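Local coordinates for DUF1993 domain-containing protein (Shewanella denitrificans, PDB 2OQM) that is of unknown function but belongs to the DinB-like helical-bundle proteins and pairs with a second copy of itself, at residues 23-26 with 27-31. Sequence-based numbering, arbitrary orientation.
Sequences DLTV and VQFSK. With EDO (1,2-ethanediol), chain G.
Val-27 lies alongside Asp-23, one turn on in helix 13-50, where a pi-type turn interrupts the regular winding. Its CG2 sits 3.7 Å from Asp-23 OD1; the other carboxylate oxygen, OD2, bonds Tyr-147 of the second subunit. Gln-28 marks the wide turn. Its N reaches back five residues to Asp-23 O at 3.0 Å, with the donor tilted 29° from the carbonyl plane. Leu-24 O therefore receives no helical bond from Gln-28 N and instead accepts O1 of a 1,2-ethanediol at 2.7 Å. The Gln-28 chain bends at chi2 (67°), and its NE2 bonds Tyr-159, which also holds the diol. At Phe-29 the regular spacing resumes, its N bonding Thr-25 O four residues back. Phe-29 lays one ring face over the Thr-25 backbone, a CH-pi contact with Thr-25 CA 3.8 Å from the ring centroid. The CB and CG2 of Thr-25 reach the CE2 side of this ring, while Leu-24 O lies over the same face. Ile-155 and Leu-158 of helix 146-172 and Ala-80 of helix 69-87 also pack on Phe-29, inside the bundle. With an alanine in place of Phe-29, a gap is likely to open between these helices and Thr-25 CA to lose its cover. Ser-30 keeps this spacing and grips Val-26 O twice. Its N comes from above the carbonyl plane at 3.2 Å, whereas OG, at 2.6 Å, meets Val-26 O nearly end-on, with a C=O...OG angle of 163°.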
ATOM      1  N   ASP A  23      11.127  11.139  -0.933  1.00 25.86           N
ATOM      2  CA  ASP A  23      10.239  11.028   0.213  1.00 24.60           C
ATOM      3  C   ASP A  23       9.315   9.824   0.133  1.00 24.61           C
ATOM      4  O   ASP A  23       9.048   9.188   1.136  1.00 26.20           O
ATOM      5  CB  ASP A  23       9.411  12.322   0.362  1.00 24.71           C
ATOM      6  CG  ASP A  23      10.227  13.483   0.908  1.00 31.51           C
ATOM      7  OD1 ASP A  23      11.324  13.239   1.467  1.00 27.13           O
ATOM      8  OD2 ASP A  23       9.735  14.633   0.821  1.00 26.48           O
ATOM      9  N   LEU A  24       8.839   9.487  -1.060  1.00 26.42           N
ATOM     10  CA  LEU A  24       7.908   8.370  -1.223  1.00 24.93           C
ATOM     11  C   LEU A  24       8.612   7.029  -1.044  1.00 26.75           C
ATOM     12  O   LEU A  24       7.983   6.042  -0.684  1.00 26.91           O
ATOM     13  CB  LEU A  24       7.303   8.412  -2.611  1.00 27.41           C
ATOM     14  CG  LEU A  24       6.258   9.458  -2.932  1.00 28.15           C
ATOM     15  CD1 LEU A  24       5.994   9.533  -4.447  1.00 25.65           C
ATOM     16  CD2 LEU A  24       4.998   9.150  -2.127  1.00 29.08           C
ATOM     17  N   THR A  25       9.905   6.990  -1.366  1.00 25.76           N
ATOM     18  CA  THR A  25      10.618   5.727  -1.463  1.00 25.50           C
ATOM     19  C   THR A  25      11.615   5.637  -0.346  1.00 25.86           C
ATOM     20  O   THR A  25      11.318   5.033   0.693  1.00 28.49           O
ATOM     21  CB  THR A  25      11.231   5.511  -2.868  1.00 25.60           C
ATOM     22  OG1 THR A  25      12.224   6.511  -3.183  1.00 24.81           O
ATOM     23  CG2 THR A  25      10.109   5.472  -3.974  1.00 26.18           C
ATOM     24  N   VAL A  26      12.730   6.334  -0.447  1.00 26.03           N
ATOM     25  CA  VAL A  26      13.740   6.239   0.619  1.00 25.85           C
ATOM     26  C   VAL A  26      13.158   6.490   2.008  1.00 26.68           C
ATOM     27  O   VAL A  26      13.365   5.722   2.957  1.00 27.79           O
ATOM     28  CB  VAL A  26      14.955   7.174   0.364  1.00 24.88           C
ATOM     29  CG1 VAL A  26      15.926   7.177   1.608  1.00 25.85           C
ATOM     30  CG2 VAL A  26      15.720   6.680  -0.839  1.00 25.17           C
ATOM     31  N   VAL A  27      12.449   7.596   2.149  1.00 25.43           N
ATOM     32  CA  VAL A  27      12.034   8.021   3.472  1.00 25.40           C
ATOM     33  C   VAL A  27      10.837   7.158   3.962  1.00 22.33           C
ATOM     34  O   VAL A  27      10.909   6.514   5.012  1.00 23.58           O
ATOM     35  CB  VAL A  27      11.729   9.488   3.477  1.00 25.95           C
ATOM     36  CG1 VAL A  27      11.256   9.942   4.892  1.00 24.84           C
ATOM     37  CG2 VAL A  27      13.009  10.280   3.008  1.00 24.66           C
ATOM     38  N   GLN A  28       9.765   7.108   3.203  1.00 23.93           N
ATOM     39  CA  GLN A  28       8.575   6.372   3.643  1.00 23.99           C
ATOM     40  C   GLN A  28       8.759   4.881   3.652  1.00 24.45           C
ATOM     41  O   GLN A  28       8.265   4.206   4.556  1.00 21.72           O
ATOM     42  CB  GLN A  28       7.283   6.834   2.895  1.00 24.09           C
ATOM     43  CG  GLN A  28       6.027   6.104   3.312  1.00 25.19           C
ATOM     44  CD  GLN A  28       5.556   6.361   4.736  1.00 21.60           C
ATOM     45  OE1 GLN A  28       6.040   7.268   5.461  1.00 24.41           O
ATOM     46  NE2 GLN A  28       4.574   5.578   5.139  1.00 20.27           N
ATOM     47  N   PHE A  29       9.534   4.332   2.714  1.00 23.11           N
ATOM     48  CA  PHE A  29       9.810   2.908   2.759  1.00 23.00           C
ATOM     49  C   PHE A  29      10.671   2.521   3.953  1.00 23.96           C
ATOM     50  O   PHE A  29      10.502   1.412   4.501  1.00 22.07           O
ATOM     51  CB  PHE A  29      10.567   2.427   1.532  1.00 21.56           C
ATOM     52  CG  PHE A  29       9.777   2.401   0.227  1.00 25.41           C
ATOM     53  CD1 PHE A  29       8.403   2.611   0.184  1.00 24.45           C
ATOM     54  CD2 PHE A  29      10.437   2.078  -0.951  1.00 28.60           C
ATOM     55  CE1 PHE A  29       7.713   2.537  -1.046  1.00 26.88           C
ATOM     56  CE2 PHE A  29       9.763   1.995  -2.147  1.00 26.25           C
ATOM     57  CZ  PHE A  29       8.384   2.235  -2.184  1.00 25.80           C
ATOM     58  N   SER A  30      11.632   3.376   4.324  1.00 26.09           N
ATOM     59  CA  SER A  30      12.406   3.155   5.560  1.00 23.38           C
ATOM     60  C   SER A  30      11.512   3.160   6.815  1.00 23.45           C
ATOM     61  O   SER A  30      11.674   2.360   7.698  1.00 24.14           O
ATOM     62  CB  SER A  30      13.522   4.206   5.715  1.00 24.98           C
ATOM     63  OG  SER A  30      14.513   4.095   4.673  1.00 23.48           O
ATOM     64  N   LYS A  31      10.610   4.111   6.904  1.00 24.27           N
ATOM     65  CA  LYS A  31       9.620   4.135   7.959  1.00 21.68           C
ATOM     66  C   LYS A  31       8.811   2.876   8.035  1.00 23.83           C
ATOM     67  O   LYS A  31       8.637   2.311   9.092  1.00 24.06           O
ATOM     68  CB  LYS A  31       8.665   5.317   7.770  1.00 24.36           C
ATOM     69  CG  LYS A  31       7.715   5.497   8.950  1.00 25.28           C
ATOM     70  CD  LYS A  31       6.703   6.667   8.752  1.00 24.13           C
ATOM     71  CE  LYS A  31       5.825   6.877   9.975  1.00 32.55           C
ATOM     72  NZ  LYS A  31       4.692   7.767   9.666  1.00 23.38           N
TER
HETATM   73  C1  EDO G 176       4.514   6.060  -0.732  1.00 36.44           C
HETATM   74  O1  EDO G 176       5.481   5.306  -0.033  1.00 27.42           O
HETATM   75  C2  EDO G 176       3.706   6.897   0.241  1.00 32.08           C
HETATM   76  O2  EDO G 176       3.128   6.062   1.224  1.00 22.78           O